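PDB 6RXD: histidine acid phosphatase from Bifidobacterium longum subsp. infantis, which probably removes phosphate groups from inositol polyphosphates such as phytate, and from 2,3-bisphosphoglycerate, as a phytase of the histidine acid phosphatase family. Local coordinates for residues T23-Y34 with T465-E476; M403-L412 with V439-W448. All coordinates share one frame; numbering follows the deposited sequence.

Contact 1 (T23-Y34 with T465-E476)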
loop_
_atom_site.group_PDB
_atom_site.type_symbol
_atom_site.label_atom_id
_atom_site.label_comp_id
_atom_site.label_asym_id
_atom_site.label_seq_id
_atom_site.Cartn_x
_atom_site.Cartn_y
_atom_site.Cartn_z
ATOM N N THR A 23 -6.559 0.649 22.017
ATOM C CA THR A 23 -7.180 -0.006 20.867
ATOM C C THR A 23 -6.917 -1.511 20.865
ATOM O O THR A 23 -7.845 -2.317 20.733
ATOM C CB THR A 23 -6.686 0.607 19.545
ATOM O OG1 THR A 23 -7.125 1.971 19.461
ATOM C CG2 THR A 23 -7.238 -0.173 18.355
ATOM N N ALA A 24 -5.657 -1.892 21.038
ATOM C CA ALA A 24 -5.270 -3.296 20.945
ATOM C C ALA A 24 -5.842 -4.146 22.080
ATOM O O ALA A 24 -5.989 -5.363 21.936
ATOM C CB ALA A 24 -3.753 -3.421 20.888
ATOM N N SER A 25 -6.156 -3.502 23.205
ATOM C CA SER A 25 -6.719 -4.189 24.366
ATOM C C SER A 25 -8.246 -4.206 24.375
ATOM O O SER A 25 -8.851 -4.818 25.257
ATOM C CB SER A 25 -6.228 -3.533 25.659
ATOM O OG SER A 25 -6.705 -2.199 25.750
ATOM N N SER A 26 -8.872 -3.541 23.407
ATOM C CA SER A 26 -10.323 -3.377 23.440
ATOM C C SER A 26 -11.072 -3.978 22.251
ATOM O O SER A 26 -12.225 -3.624 22.008
ATOM C CB SER A 26 -10.687 -1.897 23.580
ATOM O OG SER A 26 -10.329 -1.176 22.415
ATOM N N TYR A 27 -10.447 -4.897 21.519
ATOM C CA TYR A 27 -11.176 -5.547 20.430
ATOM C C TYR A 27 -12.314 -6.351 21.043
ATOM O O TYR A 27 -12.148 -6.965 22.107
ATOM C CB TYR A 27 -10.261 -6.470 19.623
ATOM C CG TYR A 27 -9.155 -5.741 18.893
ATOM C CD1 TYR A 27 -9.422 -4.603 18.147
ATOM C CD2 TYR A 27 -7.846 -6.192 18.959
ATOM C CE1 TYR A 27 -8.412 -3.929 17.479
ATOM C CE2 TYR A 27 -6.831 -5.525 18.304
ATOM C CZ TYR A 27 -7.122 -4.398 17.563
ATOM O OH TYR A 27 -6.120 -3.736 16.904
ATOM N N SER A 28 -13.468 -6.356 20.386
ATOM C CA SER A 28 -14.635 -7.025 20.959
ATOM C C SER A 28 -14.423 -8.528 21.159
ATOM O O SER A 28 -13.725 -9.183 20.372
ATOM C CB SER A 28 -15.884 -6.764 20.119
ATOM O OG SER A 28 -15.856 -7.519 18.918
ATOM N N LYS A 29 -15.010 -9.068 22.227
ATOM C CA LYS A 29 -15.003 -10.507 22.463
ATOM C C LYS A 29 -16.118 -11.178 21.660
ATOM O O LYS A 29 -17.209 -10.634 21.515
ATOM C CB LYS A 29 -15.205 -10.805 23.953
ATOM C CG LYS A 29 -14.255 -10.047 24.877
ATOM C CD LYS A 29 -12.803 -10.244 24.466
ATOM C CE LYS A 29 -11.842 -9.654 25.493
ATOM N NZ LYS A 29 -10.427 -9.781 25.038
ATOM N N ALA A 30 -15.844 -12.371 21.150
ATOM C CA ALA A 30 -16.869 -13.142 20.465
ATOM C C ALA A 30 -17.965 -13.504 21.460
ATOM O O ALA A 30 -17.705 -13.596 22.669
ATOM C CB ALA A 30 -16.261 -14.394 19.849
ATOM N N PRO A 31 -19.196 -13.698 20.964
ATOM C CA PRO A 31 -20.305 -14.057 21.853
ATOM C C PRO A 31 -20.049 -15.353 22.619
ATOM O O PRO A 31 -19.270 -16.212 22.181
ATOM C CB PRO A 31 -21.496 -14.223 20.899
ATOM C CG PRO A 31 -20.907 -14.291 19.522
ATOM C CD PRO A 31 -19.644 -13.500 19.574
ATOM N N LYS A 32 -20.697 -15.468 23.775
ATOM C CA LYS A 32 -20.557 -16.622 24.657
ATOM C C LYS A 32 -20.648 -17.953 23.914
ATOM O O LYS A 32 -21.550 -18.162 23.109
ATOM C CB LYS A 32 -21.630 -16.564 25.753
ATOM C CG LYS A 32 -21.619 -17.744 26.709
ATOM C CD LYS A 32 -22.650 -17.561 27.816
ATOM C CE LYS A 32 -22.432 -18.570 28.934
ATOM N NZ LYS A 32 -21.019 -18.537 29.415
ATOM N N GLY A 33 -19.700 -18.845 24.180
ATOM C CA GLY A 33 -19.727 -20.175 23.595
ATOM C C GLY A 33 -18.873 -20.320 22.350
ATOM O O GLY A 33 -18.650 -21.435 21.873
ATOM N N TYR A 34 -18.402 -19.196 21.815
ATOM C CA TYR A 34 -17.591 -19.218 20.594
ATOM C C TYR A 34 -16.098 -19.116 20.903
ATOM O O TYR A 34 -15.681 -18.280 21.704
ATOM C CB TYR A 34 -18.040 -18.097 19.635
ATOM C CG TYR A 34 -19.404 -18.354 19.021
ATOM C CD1 TYR A 34 -19.522 -18.777 17.703
ATOM C CD2 TYR A 34 -20.570 -18.196 19.770
ATOM C CE1 TYR A 34 -20.766 -19.023 17.128
ATOM C CE2 TYR A 34 -21.826 -18.444 19.200
ATOM C CZ TYR A 34 -21.910 -18.868 17.890
ATOM O OH TYR A 34 -23.146 -19.121 17.323
ATOM N N THR A 465 -22.980 -22.275 12.621
ATOM C CA THR A 465 -22.275 -21.493 11.616
ATOM C C THR A 465 -21.138 -20.704 12.261
ATOM O O THR A 465 -21.345 -20.051 13.282
ATOM C CB THR A 465 -23.256 -20.512 10.966
ATOM O OG1 THR A 465 -24.334 -21.255 10.374
ATOM C CG2 THR A 465 -22.568 -19.659 9.909
ATOM N N PRO A 466 -19.936 -20.744 11.660
ATOM C CA PRO A 466 -18.798 -19.961 12.171
ATOM C C PRO A 466 -19.063 -18.465 12.042
ATOM O O PRO A 466 -19.898 -18.056 11.238
ATOM C CB PRO A 466 -17.648 -20.343 11.225
ATOM C CG PRO A 466 -18.080 -21.646 10.584
ATOM C CD PRO A 466 -19.570 -21.565 10.487
ATOM N N ILE A 467 -18.359 -17.661 12.829
ATOM C CA ILE A 467 -18.573 -16.219 12.807
ATOM C C ILE A 467 -17.254 -15.489 12.590
ATOM O O ILE A 467 -16.180 -16.011 12.894
ATOM C CB ILE A 467 -19.259 -15.727 14.094
ATOM C CG1 ILE A 467 -18.416 -16.071 15.323
ATOM C CG2 ILE A 467 -20.671 -16.329 14.209
ATOM C CD1 ILE A 467 -18.934 -15.417 16.601
ATOM N N VAL A 468 -17.335 -14.285 12.030
ATOM C CA VAL A 468 -16.144 -13.614 11.540
ATOM C C VAL A 468 -16.156 -12.148 11.947
ATOM O O VAL A 468 -17.209 -11.509 11.932
ATOM C CB VAL A 468 -16.105 -13.684 9.989
ATOM C CG1 VAL A 468 -14.819 -13.065 9.419
ATOM C CG2 VAL A 468 -16.258 -15.138 9.482
ATOM N N ARG A 469 -14.981 -11.609 12.268
ATOM C CA ARG A 469 -14.830 -10.205 12.656
ATOM C C ARG A 469 -13.641 -9.628 11.894
ATOM O O ARG A 469 -12.636 -10.309 11.736
ATOM C CB ARG A 469 -14.578 -10.137 14.174
ATOM C CG ARG A 469 -14.263 -8.769 14.748
ATOM C CD ARG A 469 -12.749 -8.477 14.801
ATOM N NE ARG A 469 -11.961 -9.391 15.637
ATOM C CZ ARG A 469 -11.986 -9.412 16.971
ATOM N NH1 ARG A 469 -12.798 -8.602 17.632
ATOM N NH2 ARG A 469 -11.218 -10.261 17.646
ATOM N N MET A 470 -13.751 -8.382 11.428
ATOM C CA MET A 470 -12.686 -7.757 10.632
ATOM C C MET A 470 -11.973 -6.601 11.340
ATOM O O MET A 470 -12.608 -5.806 12.053
ATOM C CB MET A 470 -13.251 -7.251 9.291
ATOM C CG MET A 470 -12.286 -6.344 8.492
ATOM S SD MET A 470 -12.755 -6.185 6.755
ATOM C CE MET A 470 -14.499 -5.739 6.920
ATOM N N LEU A 471 -10.651 -6.535 11.144
ATOM C CA LEU A 471 -9.834 -5.360 11.471
ATOM C C LEU A 471 -9.258 -4.800 10.178
ATOM O O LEU A 471 -8.803 -5.559 9.331
ATOM C CB LEU A 471 -8.668 -5.734 12.400
ATOM C CG LEU A 471 -8.882 -6.464 13.728
ATOM C CD1 LEU A 471 -7.608 -6.368 14.583
ATOM C CD2 LEU A 471 -10.066 -5.955 14.495
ATOM N N TYR A 472 -9.274 -3.476 10.023
ATOM C CA TYR A 472 -8.720 -2.808 8.848
ATOM C C TYR A 472 -7.701 -1.818 9.394
ATOM O O TYR A 472 -8.051 -0.918 10.178
ATOM C CB TYR A 472 -9.839 -2.065 8.120
ATOM C CG TYR A 472 -9.465 -1.346 6.833
ATOM C CD1 TYR A 472 -8.370 -1.725 6.060
ATOM C CD2 TYR A 472 -10.229 -0.272 6.401
ATOM C CE1 TYR A 472 -8.057 -1.044 4.868
ATOM C CE2 TYR A 472 -9.934 0.411 5.233
ATOM C CZ TYR A 472 -8.856 0.024 4.468
ATOM O OH TYR A 472 -8.608 0.707 3.299
ATOM N N ASN A 473 -6.438 -2.013 9.031
ATOM C CA ASN A 473 -5.337 -1.267 9.626
ATOM C C ASN A 473 -5.394 -1.317 11.156
ATOM O O ASN A 473 -5.100 -0.337 11.855
ATOM C CB ASN A 473 -5.306 0.163 9.064
ATOM C CG ASN A 473 -5.205 0.180 7.543
ATOM O OD1 ASN A 473 -4.597 -0.711 6.959
ATOM N ND2 ASN A 473 -5.796 1.188 6.897
ATOM N N GLU A 474 -5.772 -2.498 11.646
ATOM C CA GLU A 474 -5.872 -2.821 13.066
ATOM C C GLU A 474 -6.936 -2.049 13.842
ATOM O O GLU A 474 -6.940 -2.050 15.073
ATOM C CB GLU A 474 -4.497 -2.801 13.743
ATOM C CG GLU A 474 -3.707 -4.086 13.444
ATOM C CD GLU A 474 -2.292 -4.055 13.977
ATOM O OE1 GLU A 474 -1.481 -3.280 13.429
ATOM O OE2 GLU A 474 -1.986 -4.808 14.934
ATOM N N ASN A 475 -7.860 -1.417 13.122
ATOM C CA ASN A 475 -9.071 -0.893 13.742
ATOM C C ASN A 475 -10.202 -1.874 13.490
ATOM O O ASN A 475 -10.391 -2.318 12.360
ATOM C CB ASN A 475 -9.442 0.464 13.140
ATOM C CG ASN A 475 -8.388 1.517 13.388
ATOM O OD1 ASN A 475 -7.991 1.754 14.536
ATOM N ND2 ASN A 475 -7.910 2.143 12.315
ATOM N N GLU A 476 -10.946 -2.220 14.533
ATOM C CA GLU A 476 -12.108 -3.092 14.350
ATOM C C GLU A 476 -13.199 -2.318 13.639
ATOM O O GLU A 476 -13.577 -1.214 14.059
ATOM C CB GLU A 476 -12.606 -3.626 15.700
ATOM C CG GLU A 476 -13.757 -4.636 15.587
ATOM C CD GLU A 476 -14.006 -5.360 16.898
ATOM O OE1 GLU A 476 -13.520 -4.863 17.935
ATOM O OE2 GLU A 476 -14.663 -6.428 16.895
HETATM O O HOH W 1 -13.297 -2.319 19.111
HETATM O O HOH W 2 -3.907 -5.499 16.756
HETATM O O HOH W 3 -11.227 -10.343 20.614
HETATM O O HOH W 4 -23.546 -19.632 14.822
#
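Ser-28 and Glu-476 meet through two hydrogen bonds that spread over both carboxylate oxygens. The backbone N of Ser-28 points almost straight (172°) at the syn lone pair of Glu-476 OE1, and the two atoms are 2.9 Å apart. Ser-28 OG donates to Glu-476 OE2 at 2.6 Å, also from the syn side. The carboxylate gets there on an extended chain, CG lying opposite the backbone N (chi1 -176°). Arg-469 ties the same knot from its own strand: NH1 gives one hydrogen bond to Ser-28 O at 3.0 Å, on a lone pair in the carbonyl plane, and a salt bridge to Glu-476 OE2, which it meets from above the carboxylate plane. A water joins Ser-28 O to Arg-469 NH2.

Next door, the Tyr-27 ring is sandwiched. Leu-471 CD1 sits over one face in a CH-pi contact, 3.9 Å from the ring centroid, and Thr-23 O lies over the opposite face. Tyr-27 OH donates to Glu-474 O at 2.6 Å, and a water connects it to Glu-474 OE2. Farther along, Ile-467 CD1 touches both Pro-31 CD, tip to tip, and Tyr-34 CD1, each at 3.6 Å.

In the second shell, Asp-449 holds Arg-469 NE in a salt bridge, Thr-491 bonds to both Ser-28 OG and Glu-476 OE2, and Tyr-16 and Arg-114 hold the Glu-474 carboxylate. The loop after helix 21-24 thus lies across the beta hairpin of 467-472 and 475-477, whose type I' turn runs from Tyr-472 to Asn-475, with helix 102-118 against Tyr-27 and Leu-471, and strand 445-453 pairing beside 467-472.

Contact 2 (M403-L412 with V439-W448)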
loop_
_atom_site.group_PDB
_atom_site.type_symbol
_atom_site.label_atom_id
_atom_site.label_comp_id
_atom_site.label_asym_id
_atom_site.label_seq_id
_atom_site.Cartn_x
_atom_site.Cartn_y
_atom_site.Cartn_z
ATOM N N MET A 403 -4.327 -3.936 -2.417
ATOM C CA MET A 403 -5.202 -3.366 -1.395
ATOM C C MET A 403 -6.275 -2.418 -1.944
ATOM O O MET A 403 -7.424 -2.480 -1.514
ATOM C CB MET A 403 -4.373 -2.655 -0.311
ATOM C CG MET A 403 -5.228 -2.057 0.812
ATOM S SD MET A 403 -6.183 -3.300 1.736
ATOM C CE MET A 403 -4.886 -4.083 2.688
ATOM N N MET A 404 -5.914 -1.552 -2.887
ATOM C CA MET A 404 -6.882 -0.568 -3.372
ATOM C C MET A 404 -8.120 -1.226 -3.988
ATOM O O MET A 404 -9.241 -0.874 -3.643
ATOM C CB MET A 404 -6.228 0.428 -4.335
ATOM C CG MET A 404 -5.263 1.348 -3.626
ATOM S SD MET A 404 -4.567 2.597 -4.716
ATOM C CE MET A 404 -3.289 1.663 -5.504
ATOM N N PRO A 405 -7.937 -2.187 -4.901
ATOM C CA PRO A 405 -9.181 -2.783 -5.411
ATOM C C PRO A 405 -9.872 -3.679 -4.386
ATOM O O PRO A 405 -11.100 -3.765 -4.391
ATOM C CB PRO A 405 -8.720 -3.578 -6.639
ATOM C CG PRO A 405 -7.252 -3.832 -6.415
ATOM C CD PRO A 405 -6.750 -2.610 -5.664
ATOM N N PHE A 406 -9.104 -4.317 -3.509
ATOM C CA PHE A 406 -9.684 -5.179 -2.478
ATOM C C PHE A 406 -10.596 -4.352 -1.573
ATOM O O PHE A 406 -11.733 -4.743 -1.301
ATOM C CB PHE A 406 -8.557 -5.848 -1.678
ATOM C CG PHE A 406 -9.018 -6.928 -0.723
ATOM C CD1 PHE A 406 -9.820 -7.983 -1.151
ATOM C CD2 PHE A 406 -8.594 -6.904 0.594
ATOM C CE1 PHE A 406 -10.208 -8.991 -0.255
ATOM C CE2 PHE A 406 -8.964 -7.898 1.486
ATOM C CZ PHE A 406 -9.776 -8.947 1.055
ATOM N N ALA A 407 -10.108 -3.188 -1.143
ATOM C CA ALA A 407 -10.912 -2.260 -0.330
ATOM C C ALA A 407 -12.182 -1.805 -1.044
ATOM O O ALA A 407 -13.244 -1.702 -0.436
ATOM C CB ALA A 407 -10.071 -1.042 0.077
ATOM N N ALA A 408 -12.066 -1.517 -2.339
ATOM C CA ALA A 408 -13.213 -1.074 -3.115
ATOM C C ALA A 408 -14.225 -2.206 -3.283
ATOM O O ALA A 408 -15.443 -1.981 -3.191
ATOM C CB ALA A 408 -12.765 -0.527 -4.478
ATOM N N LEU A 409 -13.733 -3.423 -3.514
ATOM C CA LEU A 409 -14.630 -4.575 -3.695
ATOM C C LEU A 409 -15.360 -4.908 -2.391
ATOM O O LEU A 409 -16.548 -5.245 -2.405
ATOM C CB LEU A 409 -13.836 -5.784 -4.188
ATOM C CG LEU A 409 -14.680 -7.002 -4.562
ATOM C CD1 LEU A 409 -15.527 -6.709 -5.772
ATOM C CD2 LEU A 409 -13.713 -8.148 -4.861
ATOM N N LEU A 410 -14.650 -4.813 -1.268
ATOM C CA LEU A 410 -15.243 -5.062 0.048
ATOM C C LEU A 410 -16.110 -3.908 0.525
ATOM O O LEU A 410 -16.916 -4.076 1.443
ATOM C CB LEU A 410 -14.154 -5.290 1.103
ATOM C CG LEU A 410 -13.550 -6.685 1.191
ATOM C CD1 LEU A 410 -12.385 -6.683 2.171
ATOM C CD2 LEU A 410 -14.630 -7.658 1.646
ATOM N N GLY A 411 -15.921 -2.730 -0.060
ATOM C CA GLY A 411 -16.667 -1.561 0.389
ATOM C C GLY A 411 -16.205 -1.079 1.752
ATOM O O GLY A 411 -17.016 -0.635 2.569
ATOM N N LEU A 412 -14.895 -1.169 1.990
ATOM C CA LEU A 412 -14.294 -0.705 3.238
ATOM C C LEU A 412 -14.436 0.808 3.371
ATOM O O LEU A 412 -14.590 1.522 2.381
ATOM C CB LEU A 412 -12.810 -1.093 3.273
ATOM C CG LEU A 412 -12.497 -2.587 3.312
ATOM C CD1 LEU A 412 -10.984 -2.820 3.444
ATOM C CD2 LEU A 412 -13.243 -3.229 4.471
ATOM N N VAL A 439 -6.885 4.711 2.974
ATOM C CA VAL A 439 -7.235 3.490 2.266
ATOM C C VAL A 439 -6.057 2.529 2.165
ATOM O O VAL A 439 -6.190 1.318 2.409
ATOM C CB VAL A 439 -7.763 3.825 0.867
ATOM C CG1 VAL A 439 -7.914 2.556 0.011
ATOM C CG2 VAL A 439 -9.081 4.597 0.991
ATOM N N THR A 440 -4.894 3.073 1.830
ATOM C CA THR A 440 -3.732 2.235 1.558
ATOM C C THR A 440 -2.420 2.857 2.036
ATOM O O THR A 440 -1.516 3.143 1.251
ATOM C CB THR A 440 -3.693 1.848 0.063
ATOM O OG1 THR A 440 -2.535 1.051 -0.206
ATOM C CG2 THR A 440 -3.711 3.099 -0.844
ATOM N N PRO A 441 -2.301 3.064 3.350
ATOM C CA PRO A 441 -1.019 3.538 3.869
ATOM C C PRO A 441 0.020 2.449 3.686
ATOM O O PRO A 441 -0.302 1.324 3.288
ATOM C CB PRO A 441 -1.298 3.712 5.358
ATOM C CG PRO A 441 -2.473 2.769 5.652
ATOM C CD PRO A 441 -3.309 2.917 4.418
ATOM N N MET A 442 1.273 2.773 3.972
ATOM C CA MET A 442 2.268 1.724 4.023
ATOM C C MET A 442 1.839 0.676 5.050
ATOM O O MET A 442 1.280 1.015 6.112
ATOM C CB MET A 442 3.639 2.320 4.348
ATOM C CG MET A 442 4.180 3.194 3.226
ATOM S SD MET A 442 4.595 2.224 1.748
ATOM C CE MET A 442 4.716 3.545 0.532
ATOM N N ALA A 443 2.084 -0.592 4.721
ATOM C CA ALA A 443 1.693 -1.747 5.542
ATOM C C ALA A 443 0.190 -1.863 5.794
ATOM O O ALA A 443 -0.237 -2.521 6.735
ATOM C CB ALA A 443 2.476 -1.778 6.888
ATOM N N ALA A 444 -0.618 -1.243 4.944
ATOM C CA ALA A 444 -2.070 -1.375 5.061
ATOM C C ALA A 444 -2.438 -2.845 5.117
ATOM O O ALA A 444 -1.869 -3.650 4.400
ATOM C CB ALA A 444 -2.771 -0.710 3.861
ATOM N N ASN A 445 -3.405 -3.195 5.957
ATOM C CA ASN A 445 -3.760 -4.594 6.067
ATOM C C ASN A 445 -5.206 -4.831 6.468
ATOM O O ASN A 445 -5.824 -4.020 7.166
ATOM C CB ASN A 445 -2.798 -5.332 7.015
ATOM C CG ASN A 445 -2.852 -4.811 8.440
ATOM O OD1 ASN A 445 -3.551 -5.361 9.294
ATOM N ND2 ASN A 445 -2.121 -3.743 8.699
ATOM N N VAL A 446 -5.732 -5.958 6.012
ATOM C CA VAL A 446 -7.045 -6.409 6.425
ATOM C C VAL A 446 -6.835 -7.742 7.118
ATOM O O VAL A 446 -6.106 -8.590 6.614
ATOM C CB VAL A 446 -7.968 -6.599 5.205
ATOM C CG1 VAL A 446 -9.259 -7.318 5.610
ATOM C CG2 VAL A 446 -8.276 -5.230 4.548
ATOM N N GLN A 447 -7.445 -7.919 8.284
ATOM C CA GLN A 447 -7.363 -9.193 9.000
ATOM C C GLN A 447 -8.769 -9.659 9.370
ATOM O O GLN A 447 -9.621 -8.844 9.747
ATOM C CB GLN A 447 -6.516 -9.029 10.265
ATOM C CG GLN A 447 -5.070 -8.591 9.986
ATOM C CD GLN A 447 -4.210 -8.608 11.221
ATOM O OE1 GLN A 447 -4.264 -9.547 12.019
ATOM N NE2 GLN A 447 -3.405 -7.566 11.389
ATOM N N TRP A 448 -9.026 -10.957 9.254
ATOM C CA TRP A 448 -10.307 -11.503 9.707
ATOM C C TRP A 448 -10.031 -12.545 10.765
ATOM O O TRP A 448 -9.137 -13.384 10.584
ATOM C CB TRP A 448 -11.052 -12.206 8.572
ATOM C CG TRP A 448 -11.617 -11.324 7.494
ATOM C CD1 TRP A 448 -11.511 -9.967 7.383
ATOM C CD2 TRP A 448 -12.372 -11.766 6.365
ATOM N NE1 TRP A 448 -12.158 -9.539 6.242
ATOM C CE2 TRP A 448 -12.694 -10.627 5.602
ATOM C CE3 TRP A 448 -12.812 -13.020 5.932
ATOM C CZ2 TRP A 448 -13.436 -10.703 4.414
ATOM C CZ3 TRP A 448 -13.546 -13.101 4.752
ATOM C CH2 TRP A 448 -13.855 -11.945 4.014
#
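Met-403 and Val-446 lie at the heart of an almost wholly apolar contact. Val-446 is approached by three side chains of 403-412: Met-403 SD reaches its CG2 at 4.0 Å, Leu-412 CD1 meets the same methyl tip to tip at 3.8 Å, and the edge of the Phe-406 ring comes up to its CB through CE2. With CG opposite the backbone N (chi1 -179°) and the chain then bending twice, Met-403 folds its CE methyl down onto the backbone of 439-448, 3.5 Å from Ala-444 O and close to Asn-445 CA. Its CG packs on Ala-444 CB.

Smaller apolar contacts extend the patch. Met-404 CG lies 3.6 Å from Thr-440 CG2, Ala-407 CB rests near Val-439 CG1, and Leu-410 CD2 touches the edge of the Trp-448 indole at CZ2. Within the helix, Leu-410 CD1 lies over one face of the Phe-406 ring, toward its rim.

Two side-chain amides bond within 439-448. Asn-445 ND2 reaches back to Ala-443 O, in the type II turn from Pro-441 to Ala-444, and Gln-447 NE2 donates to Asn-445 OD1; outside, Tyr-16 partners Asn-445 ND2 and Arg-118 Gln-447 OE1. Thr-440 OG1 is buried without a partner in the model.

A Schellman motif ends the helix, closed by Leu-412 N to Ala-407 O; Gly-411, its C-prime, has positive phi, and Leu-412 then points toward 439-448. The axes of 403-410 and 445-448 come within 10.3 Å, their N-to-C directions 50° apart: an alpha helix packed on the central mixed sheet of the alpha/beta histidine phosphatase fold.

Overall arrangement
Near the N terminus, residues 23-34 lead into strand 34-44, and contact 1 joins them to 465-476 after 430 intervening residues, closing a loop around most of the chain. Contact 2 is nested inside that loop and closes a far shorter one, in which 26 residues separate 403-412 from 439-448. The two centres are about 17 Å apart. Strands 445-453 and 467-472 are antiparallel neighbours, and the contacts touch at the turn that ends 467-472, beside the start of 445-453: Tyr-472 OH probably hydrogen-bonds to Val-439 O, and Asn-473 N to Asn-445 O. Contact 1 thus fastens the N-terminal segment to this part of the sheet, and contact 2 fastens a helix to it.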